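Long-range contacts in CysE, serine acetyltransferase (Brucella abortus, PDB 4HZD), which probably transfers the acetyl group of acetyl-coenzyme A to L-serine, giving O-acetylserine for cysteine biosynthesis: residues L160-F165 and V180-S185; L166-G171 and I186-T191. All blocks are in the same frame, centred on the assembly; numbering follows the deposited sequence.

Contact 1: residues L160-F165 and V180-S185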
ATOM      1  N   LEU A 160      32.421  -2.455  -8.905  1.00 24.01           N
ATOM      2  CA  LEU A 160      32.307  -3.868  -8.509  1.00 25.10           C
ATOM      3  C   LEU A 160      32.376  -4.808  -9.703  1.00 25.52           C
ATOM      4  O   LEU A 160      31.605  -4.665 -10.666  1.00 25.76           O
ATOM      5  CB  LEU A 160      31.014  -4.142  -7.740  1.00 25.97           C
ATOM      6  CG  LEU A 160      30.659  -3.320  -6.495  1.00 26.18           C
ATOM      7  CD1 LEU A 160      29.289  -3.737  -5.965  1.00 26.41           C
ATOM      8  CD2 LEU A 160      31.716  -3.506  -5.413  1.00 26.60           C
ATOM      9  N   GLY A 161      33.270  -5.792  -9.616  1.00 24.24           N
ATOM     10  CA  GLY A 161      33.470  -6.744 -10.709  1.00 26.49           C
ATOM     11  C   GLY A 161      32.357  -7.770 -10.786  1.00 27.51           C
ATOM     12  O   GLY A 161      31.385  -7.725 -10.031  1.00 26.68           O
ATOM     13  N   SER A 162      32.509  -8.728 -11.687  1.00 26.43           N
ATOM     14  CA  SER A 162      31.515  -9.784 -11.818  1.00 25.97           C
ATOM     15  C   SER A 162      31.900 -11.015 -11.010  1.00 25.11           C
ATOM     16  O   SER A 162      33.013 -11.087 -10.440  1.00 23.22           O
ATOM     17  CB  SER A 162      31.355 -10.159 -13.281  1.00 26.70           C
ATOM     18  OG  SER A 162      32.550 -10.739 -13.720  1.00 29.53           O
ATOM     19  N   GLY A 163      30.991 -11.998 -10.969  1.00 23.75           N
ATOM     20  CA  GLY A 163      31.165 -13.142 -10.079  1.00 25.16           C
ATOM     21  C   GLY A 163      31.393 -12.710  -8.633  1.00 24.74           C
ATOM     22  O   GLY A 163      32.212 -13.282  -7.900  1.00 26.26           O
ATOM     23  N   LEU A 164      30.698 -11.659  -8.225  1.00 24.47           N
ATOM     24  CA  LEU A 164      30.778 -11.218  -6.826  1.00 23.24           C
ATOM     25  C   LEU A 164      29.765 -11.963  -5.971  1.00 25.13           C
ATOM     26  O   LEU A 164      28.594 -12.051  -6.332  1.00 26.94           O
ATOM     27  CB  LEU A 164      30.545  -9.720  -6.752  1.00 24.18           C
ATOM     28  CG  LEU A 164      30.566  -9.030  -5.375  1.00 23.93           C
ATOM     29  CD1 LEU A 164      31.916  -9.214  -4.671  1.00 23.35           C
ATOM     30  CD2 LEU A 164      30.256  -7.548  -5.594  1.00 22.13           C
ATOM     31  N   PHE A 165      30.240 -12.523  -4.865  1.00 24.00           N
ATOM     32  CA  PHE A 165      29.396 -13.155  -3.874  1.00 24.42           C
ATOM     33  C   PHE A 165      29.357 -12.334  -2.574  1.00 26.22           C
ATOM     34  O   PHE A 165      30.389 -12.163  -1.895  1.00 25.24           O
ATOM     35  CB  PHE A 165      29.884 -14.582  -3.669  1.00 26.74           C
ATOM     36  CG  PHE A 165      29.130 -15.355  -2.619  1.00 26.66           C
ATOM     37  CD1 PHE A 165      27.746 -15.250  -2.502  1.00 28.36           C
ATOM     38  CD2 PHE A 165      29.805 -16.243  -1.801  1.00 27.47           C
ATOM     39  CE1 PHE A 165      27.061 -15.987  -1.542  1.00 27.24           C
ATOM     40  CE2 PHE A 165      29.135 -16.984  -0.824  1.00 26.75           C
ATOM     41  CZ  PHE A 165      27.766 -16.857  -0.698  1.00 28.26           C
ATOM     42  N   VAL A 180      36.430  -3.261  -6.430  1.00 23.28           N
ATOM     43  CA  VAL A 180      36.432  -4.692  -6.230  1.00 23.75           C
ATOM     44  C   VAL A 180      36.506  -5.359  -7.605  1.00 22.97           C
ATOM     45  O   VAL A 180      35.654  -5.119  -8.459  1.00 23.11           O
ATOM     46  CB  VAL A 180      35.151  -5.163  -5.484  1.00 24.15           C
ATOM     47  CG1 VAL A 180      35.204  -6.659  -5.215  1.00 23.78           C
ATOM     48  CG2 VAL A 180      34.969  -4.400  -4.196  1.00 23.69           C
ATOM     49  N   GLU A 181      37.501  -6.217  -7.805  1.00 23.17           N
ATOM     50  CA  GLU A 181      37.640  -6.936  -9.081  1.00 25.69           C
ATOM     51  C   GLU A 181      36.801  -8.230  -9.125  1.00 27.21           C
ATOM     52  O   GLU A 181      36.078  -8.510  -8.184  1.00 27.32           O
ATOM     53  CB  GLU A 181      39.126  -7.176  -9.384  1.00 27.26           C
ATOM     54  CG  GLU A 181      39.862  -5.870  -9.633  1.00 27.70           C
ATOM     55  CD  GLU A 181      41.363  -6.026  -9.881  1.00 32.56           C
ATOM     56  OE1 GLU A 181      41.852  -7.133 -10.205  1.00 34.75           O
ATOM     57  OE2 GLU A 181      42.058  -5.015  -9.734  1.00 34.50           O
ATOM     58  N   ASP A 182      36.887  -9.002 -10.207  1.00 25.33           N
ATOM     59  CA  ASP A 182      36.101 -10.243 -10.334  1.00 27.05           C
ATOM     60  C   ASP A 182      36.386 -11.330  -9.350  1.00 26.81           C
ATOM     61  O   ASP A 182      37.459 -11.381  -8.744  1.00 29.38           O
ATOM     62  CB  ASP A 182      36.216 -10.844 -11.739  1.00 26.81           C
ATOM     63  CG  ASP A 182      35.966  -9.845 -12.807  1.00 31.21           C
ATOM     64  OD1 ASP A 182      35.320  -8.809 -12.524  1.00 33.02           O
ATOM     65  OD2 ASP A 182      36.416 -10.083 -13.939  1.00 31.73           O
ATOM     66  N   ASN A 183      35.415 -12.244  -9.239  1.00 27.71           N
ATOM     67  CA  ASN A 183      35.469 -13.422  -8.383  1.00 28.67           C
ATOM     68  C   ASN A 183      35.846 -13.168  -6.909  1.00 28.90           C
ATOM     69  O   ASN A 183      36.638 -13.906  -6.309  1.00 29.10           O
ATOM     70  CB  ASN A 183      36.365 -14.494  -9.017  1.00 29.80           C
ATOM     71  CG  ASN A 183      36.018 -14.739 -10.473  1.00 35.21           C
ATOM     72  OD1 ASN A 183      36.888 -14.691 -11.328  1.00 37.89           O
ATOM     73  ND2 ASN A 183      34.723 -14.913 -10.770  1.00 31.55           N
ATOM     74  N   VAL A 184      35.273 -12.125  -6.334  1.00 26.81           N
ATOM     75  CA  VAL A 184      35.466 -11.853  -4.905  1.00 24.99           C
ATOM     76  C   VAL A 184      34.272 -12.374  -4.091  1.00 25.57           C
ATOM     77  O   VAL A 184      33.135 -12.374  -4.584  1.00 24.45           O
ATOM     78  CB  VAL A 184      35.706 -10.343  -4.704  1.00 24.09           C
ATOM     79  CG1 VAL A 184      35.803  -9.963  -3.233  1.00 22.06           C
ATOM     80  CG2 VAL A 184      37.000  -9.967  -5.414  1.00 25.22           C
ATOM     81  N   SER A 185      34.537 -12.851  -2.880  1.00 25.29           N
ATOM     82  CA  SER A 185      33.473 -13.156  -1.920  1.00 24.50           C
ATOM     83  C   SER A 185      33.601 -12.247  -0.718  1.00 25.22           C
ATOM     84  O   SER A 185      34.695 -12.110  -0.128  1.00 25.74           O
ATOM     85  CB  SER A 185      33.503 -14.618  -1.475  1.00 24.86           C
ATOM     86  OG  SER A 185      33.308 -15.460  -2.598  1.00 24.13           O
TER
HETATM   87  O   HOH W   1      33.741  -9.881  -7.712  1.00 30.80           O

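Contact 2: residues L166-G171 and I186-T191. With COA (coenzyme A), chain C.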
ATOM      1  N   LEU A 166      28.166 -11.802  -2.262  1.00 25.73           N
ATOM      2  CA  LEU A 166      27.919 -10.975  -1.079  1.00 27.26           C
ATOM      3  C   LEU A 166      27.099 -11.802  -0.102  1.00 25.69           C
ATOM      4  O   LEU A 166      25.846 -11.846  -0.169  1.00 23.46           O
ATOM      5  CB  LEU A 166      27.139  -9.719  -1.487  1.00 28.75           C
ATOM      6  CG  LEU A 166      27.697  -8.359  -1.132  1.00 36.20           C
ATOM      7  CD1 LEU A 166      29.139  -8.192  -1.634  1.00 33.37           C
ATOM      8  CD2 LEU A 166      26.789  -7.236  -1.683  1.00 32.94           C
ATOM      9  N   ASP A 167      27.798 -12.508   0.769  1.00 22.99           N
ATOM     10  CA  ASP A 167      27.169 -13.585   1.512  1.00 24.81           C
ATOM     11  C   ASP A 167      26.586 -12.982   2.773  1.00 23.16           C
ATOM     12  O   ASP A 167      27.316 -12.365   3.540  1.00 22.84           O
ATOM     13  CB  ASP A 167      28.233 -14.669   1.838  1.00 28.04           C
ATOM     14  CG  ASP A 167      27.643 -15.913   2.570  1.00 29.37           C
ATOM     15  OD1 ASP A 167      26.408 -16.117   2.580  1.00 27.57           O
ATOM     16  OD2 ASP A 167      28.439 -16.691   3.135  1.00 33.26           O
ATOM     17  N   HIS A 168      25.270 -13.126   2.979  1.00 23.48           N
ATOM     18  CA  HIS A 168      24.563 -12.574   4.195  1.00 22.60           C
ATOM     19  C   HIS A 168      24.370 -11.082   4.104  1.00 21.31           C
ATOM     20  O   HIS A 168      23.261 -10.615   4.311  1.00 22.75           O
ATOM     21  CB  HIS A 168      25.238 -12.976   5.527  1.00 21.43           C
ATOM     22  CG  HIS A 168      25.365 -14.466   5.719  1.00 22.69           C
ATOM     23  ND1 HIS A 168      24.301 -15.297   5.697  1.00 23.32           N
ATOM     24  CD2 HIS A 168      26.497 -15.281   5.924  1.00 22.78           C
ATOM     25  CE1 HIS A 168      24.713 -16.585   5.865  1.00 22.11           C
ATOM     26  NE2 HIS A 168      26.053 -16.576   6.001  1.00 23.48           N
ATOM     27  N   ALA A 169      25.442 -10.361   3.733  1.00 22.57           N
ATOM     28  CA  ALA A 169      25.475  -8.923   3.359  1.00 19.56           C
ATOM     29  C   ALA A 169      25.210  -7.872   4.415  1.00 20.12           C
ATOM     30  O   ALA A 169      25.709  -6.756   4.285  1.00 20.97           O
ATOM     31  CB  ALA A 169      24.604  -8.649   2.106  1.00 22.17           C
ATOM     32  N   THR A 170      24.426  -8.174   5.443  1.00 19.65           N
ATOM     33  CA  THR A 170      24.052  -7.117   6.389  1.00 20.49           C
ATOM     34  C   THR A 170      25.263  -6.302   6.906  1.00 22.43           C
ATOM     35  O   THR A 170      26.178  -6.858   7.501  1.00 22.61           O
ATOM     36  CB  THR A 170      23.393  -7.726   7.641  1.00 21.01           C
ATOM     37  OG1 THR A 170      22.392  -8.682   7.263  1.00 19.39           O
ATOM     38  CG2 THR A 170      22.845  -6.597   8.603  1.00 22.01           C
ATOM     39  N   GLY A 171      25.229  -4.980   6.732  1.00 22.71           N
ATOM     40  CA  GLY A 171      26.205  -4.087   7.378  1.00 24.14           C
ATOM     41  C   GLY A 171      27.348  -3.704   6.437  1.00 25.57           C
ATOM     42  O   GLY A 171      28.259  -3.002   6.832  1.00 24.55           O
ATOM     43  N   ILE A 186      32.491 -11.594  -0.353  1.00 25.91           N
ATOM     44  CA  ILE A 186      32.471 -10.656   0.773  1.00 23.54           C
ATOM     45  C   ILE A 186      31.345 -11.030   1.756  1.00 26.09           C
ATOM     46  O   ILE A 186      30.193 -11.241   1.359  1.00 24.60           O
ATOM     47  CB  ILE A 186      32.310  -9.180   0.311  1.00 24.33           C
ATOM     48  CG1 ILE A 186      33.337  -8.792  -0.777  1.00 22.61           C
ATOM     49  CG2 ILE A 186      32.381  -8.206   1.500  1.00 22.87           C
ATOM     50  CD1 ILE A 186      33.214  -7.359  -1.253  1.00 21.64           C
ATOM     51  N   LEU A 187      31.666 -11.103   3.040  1.00 25.97           N
ATOM     52  CA  LEU A 187      30.638 -11.431   4.024  1.00 26.16           C
ATOM     53  C   LEU A 187      29.957 -10.196   4.641  1.00 24.21           C
ATOM     54  O   LEU A 187      30.270  -9.089   4.264  1.00 22.35           O
ATOM     55  CB  LEU A 187      31.183 -12.454   5.048  1.00 29.19           C
ATOM     56  CG  LEU A 187      30.775 -13.797   4.379  1.00 30.12           C
ATOM     57  CD1 LEU A 187      31.893 -14.477   3.607  1.00 26.30           C
ATOM     58  CD2 LEU A 187      30.038 -14.727   5.327  1.00 29.07           C
ATOM     59  N   HIS A 188      28.993 -10.398   5.536  1.00 23.43           N
ATOM     60  CA  HIS A 188      28.341  -9.291   6.285  1.00 24.37           C
ATOM     61  C   HIS A 188      29.309  -8.633   7.255  1.00 23.44           C
ATOM     62  O   HIS A 188      30.322  -9.242   7.661  1.00 22.02           O
ATOM     63  CB  HIS A 188      27.180  -9.826   7.108  1.00 24.38           C
ATOM     64  CG  HIS A 188      27.584 -10.951   8.032  1.00 24.07           C
ATOM     65  ND1 HIS A 188      27.950 -12.165   7.567  1.00 23.87           N
ATOM     66  CD2 HIS A 188      27.695 -11.008   9.425  1.00 23.98           C
ATOM     67  CE1 HIS A 188      28.260 -12.971   8.602  1.00 23.44           C
ATOM     68  NE2 HIS A 188      28.117 -12.256   9.745  1.00 23.63           N
ATOM     69  N   GLY A 189      28.984  -7.397   7.614  1.00 22.60           N
ATOM     70  CA  GLY A 189      29.748  -6.572   8.568  1.00 24.43           C
ATOM     71  C   GLY A 189      31.067  -6.060   7.987  1.00 23.41           C
ATOM     72  O   GLY A 189      31.947  -5.656   8.723  1.00 26.86           O
ATOM     73  N   VAL A 190      31.191  -6.083   6.671  1.00 23.66           N
ATOM     74  CA  VAL A 190      32.452  -5.693   6.014  1.00 22.57           C
ATOM     75  C   VAL A 190      32.451  -4.219   5.616  1.00 22.52           C
ATOM     76  O   VAL A 190      31.453  -3.716   5.070  1.00 21.58           O
ATOM     77  CB  VAL A 190      32.806  -6.602   4.832  1.00 20.84           C
ATOM     78  CG1 VAL A 190      33.931  -5.978   3.993  1.00 20.30           C
ATOM     79  CG2 VAL A 190      33.244  -7.972   5.364  1.00 21.98           C
ATOM     80  N   THR A 191      33.543  -3.525   5.953  1.00 23.71           N
ATOM     81  CA  THR A 191      33.763  -2.136   5.512  1.00 20.96           C
ATOM     82  C   THR A 191      34.956  -2.102   4.552  1.00 24.38           C
ATOM     83  O   THR A 191      36.104  -2.535   4.885  1.00 25.33           O
ATOM     84  CB  THR A 191      34.037  -1.170   6.682  1.00 21.40           C
ATOM     85  OG1 THR A 191      32.960  -1.190   7.625  1.00 18.03           O
ATOM     86  CG2 THR A 191      34.175   0.284   6.188  1.00 18.93           C
TER
HETATM   87  N1A COA C 301      41.045 -13.807  14.100  1.00 47.53           N
HETATM   88  C2A COA C 301      42.226 -13.913  14.749  1.00 48.45           C
HETATM   89  N3A COA C 301      43.102 -14.918  14.534  1.00 47.60           N
HETATM   90  C4A COA C 301      42.816 -15.910  13.644  1.00 51.88           C
HETATM   91  C5A COA C 301      41.541 -15.878  12.907  1.00 49.16           C
HETATM   92  C6A COA C 301      40.637 -14.728  13.191  1.00 48.64           C
HETATM   93  N6A COA C 301      39.438 -14.593  12.566  1.00 45.10           N
HETATM   94  N7A COA C 301      41.541 -16.970  12.110  1.00 51.94           N
HETATM   95  C8A COA C 301      42.707 -17.642  12.312  1.00 52.48           C
HETATM   96  N9A COA C 301      43.460 -17.005  13.230  1.00 54.49           N
HETATM   97  C1B COA C 301      44.796 -17.397  13.753  1.00 60.31           C
HETATM   98  C2B COA C 301      44.725 -18.632  14.639  1.00 63.88           C
HETATM   99  O2B COA C 301      44.361 -18.289  15.978  1.00 62.07           O
HETATM  100  C3B COA C 301      46.139 -19.171  14.542  1.00 70.20           C
HETATM  101  O3B COA C 301      46.982 -18.556  15.536  1.00 75.11           O
HETATM  102  P3B COA C 301      48.053 -19.395  16.424  1.00 82.26           P
HETATM  103  O7A COA C 301      48.807 -20.183  15.368  1.00 74.33           O
HETATM  104  O8A COA C 301      47.212 -20.232  17.367  1.00 80.25           O
HETATM  105  O9A COA C 301      48.870 -18.343  17.152  1.00 76.63           O
HETATM  106  C4B COA C 301      46.583 -18.776  13.129  1.00 70.48           C
HETATM  107  O4B COA C 301      45.730 -17.699  12.712  1.00 67.25           O
HETATM  108  C5B COA C 301      46.455 -19.923  12.129  1.00 76.55           C
HETATM  109  O5B COA C 301      45.082 -20.313  12.026  1.00 84.50           O
HETATM  110  P1A COA C 301      44.519 -21.217  10.811  1.00 96.13           P
HETATM  111  O1A COA C 301      43.075 -21.539  11.136  1.00 89.51           O
HETATM  112  O2A COA C 301      45.506 -22.340  10.557  1.00 93.16           O
HETATM  113  O3A COA C 301      44.585 -20.187   9.557  1.00 94.25           O
HETATM  114  P2A COA C 301      43.621 -20.248   8.255  1.00 92.39           P
HETATM  115  O4A COA C 301      43.302 -21.697   7.981  1.00 91.16           O
HETATM  116  O5A COA C 301      44.230 -19.405   7.154  1.00 86.79           O
HETATM  117  O6A COA C 301      42.269 -19.509   8.767  1.00 92.76           O
HETATM  118  CBP COA C 301      40.419 -18.035   8.019  1.00 72.69           C
HETATM  119  CCP COA C 301      41.076 -19.419   7.969  1.00 81.83           C
HETATM  120  CDP COA C 301      41.295 -17.071   8.805  1.00 66.11           C
HETATM  121  CEP COA C 301      40.300 -17.544   6.572  1.00 69.88           C
HETATM  122  CAP COA C 301      39.023 -18.181   8.687  1.00 70.57           C
HETATM  123  OAP COA C 301      39.108 -18.780  10.000  1.00 71.04           O
HETATM  124  C9P COA C 301      38.221 -16.897   8.800  1.00 66.23           C
HETATM  125  O9P COA C 301      38.130 -16.294   9.869  1.00 58.90           O
HETATM  126  N8P COA C 301      37.631 -16.490   7.675  1.00 65.48           N
HETATM  127  C7P COA C 301      36.328 -15.863   7.626  1.00 58.11           C
HETATM  128  C6P COA C 301      35.185 -16.869   7.517  1.00 54.10           C
HETATM  129  C5P COA C 301      33.878 -16.187   7.863  1.00 50.91           C
HETATM  130  O5P COA C 301      33.836 -14.973   8.010  1.00 43.18           O
HETATM  131  N4P COA C 301      32.818 -17.006   7.988  1.00 55.03           N
HETATM  132  C3P COA C 301      31.503 -16.640   8.488  1.00 50.94           C
HETATM  133  C2P COA C 301      30.453 -17.673   8.086  1.00 54.96           C
HETATM  134  S1P COA C 301      28.806 -16.957   8.293  1.00 54.32           S

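Contact 1: residues L160-F165 and V180-S185
The ring of Phe165 meets Ser185 at its edge: the hydroxyl OG lies in the plane of the ring, 3.7 Å from CD2, while the ring leads away from segment 180-185 and packs on Val98 and Arg101 of helix 87-101. CG stands anti to the backbone N (chi1 178°), which carries the ring outward from the left-handed parallel beta-helix whose successive coils pair here. Ser185 OG is itself hydrogen-bonded to Arg101, so the serine joins the coil to the helical domain as well as bordering the ring. A second flat group, the carboxylate of Asp182, accepts a bond from the facing corner: Ser162 N donates to OD1 over 2.9 Å, approaching from above the carboxylate plane, 47° out of it. Gly161, without a side chain, lets its CA come within 3.3 Å of Asp182 OD1.

On either side of the corner the coils pair in parallel, Leu160 with Val180 and Phe165 with Ser185. Phe165 N reaches Val184 O almost straight, with 174° at the hydrogen, whereas the bond from Gly161 N to Val180 O is weak. At the turn Asn183 N donates to Ser162 O in the carbonyl plane, and a water gives hydrogens to Ser162 O and Glu181 O while accepting one from Val184 N, so that it links the two corners. Gly163 and Asn183 turn the two segments in the same way, both with positive phi.

On the inward side, Leu160 and Val180 lie side by side, their branches meeting at CD2 and CG2, 3.6 Å apart. Leu164 and Val184 lie side by side in the same manner on the other side of the corner, with Leu164 CD1 4.0 Å from Val184 CB and 3.4 Å from Val184 O.

Contact 2: residues L166-G171 and I186-T191
His168 and His188 stand next to each other with their ring planes almost perpendicular, at 83°, and the thiol sulfur of coenzyme A lies close to both. The rings meet obliquely: His188 CG sits between its backbone N and carbonyl carbon (chi1 55°), which brings His188 ND1 3.5 Å from His168 CB, and S1P is 3.6 Å from His168 NE2. Asp167 OD1 sits over the centre of the His168 ring, 3.4 Å above its plane, while Leu187 CD2 abuts that ring near its edge and also touches Asp167 OD2. Each imidazole is fixed from a second subunit: His168 ND1 bonds to Asp153 and His188 NE2 to Thr191 of that chain. His188 ND1 is buried without a polar partner in the model.

Just before the histidines the coils are joined by Asp167 N to Ile186 O, 2.8 Å, and Leu166 CD1 packs on Ile186 CB. At the far end Gly189 N bonds to Thr170 O, the donor tilted 27° from the carbonyl plane; the same oxygen lies 3.2 Å from His188 CB. Coil corners of a left-handed beta-helix that meet a neighbouring subunit and receive the coenzyme A thiol fit the active-site region expected of a hexapeptide-repeat acyltransferase.

Overall arrangement
Leaving the helical N-terminal part, the chain enters the beta-helix and runs through 160-165 straight into 166-171, then returns one coil later as 180-185 and 186-191. Contact 1 is closed when the chain reaches 180-185, and contact 2 follows directly as 186-191 comes alongside 166-171; the segments therefore alternate and the two loops cross, neither nesting in the other. The contacts are continuous, their centres about 13 Å apart, and join where Phe165 O lies 2.7 Å from Ile186 N, a probable hydrogen bond. Contact 1 backs onto helices 87-101 and 116-132, whereas contact 2 opens onto the subunit interface and the coenzyme.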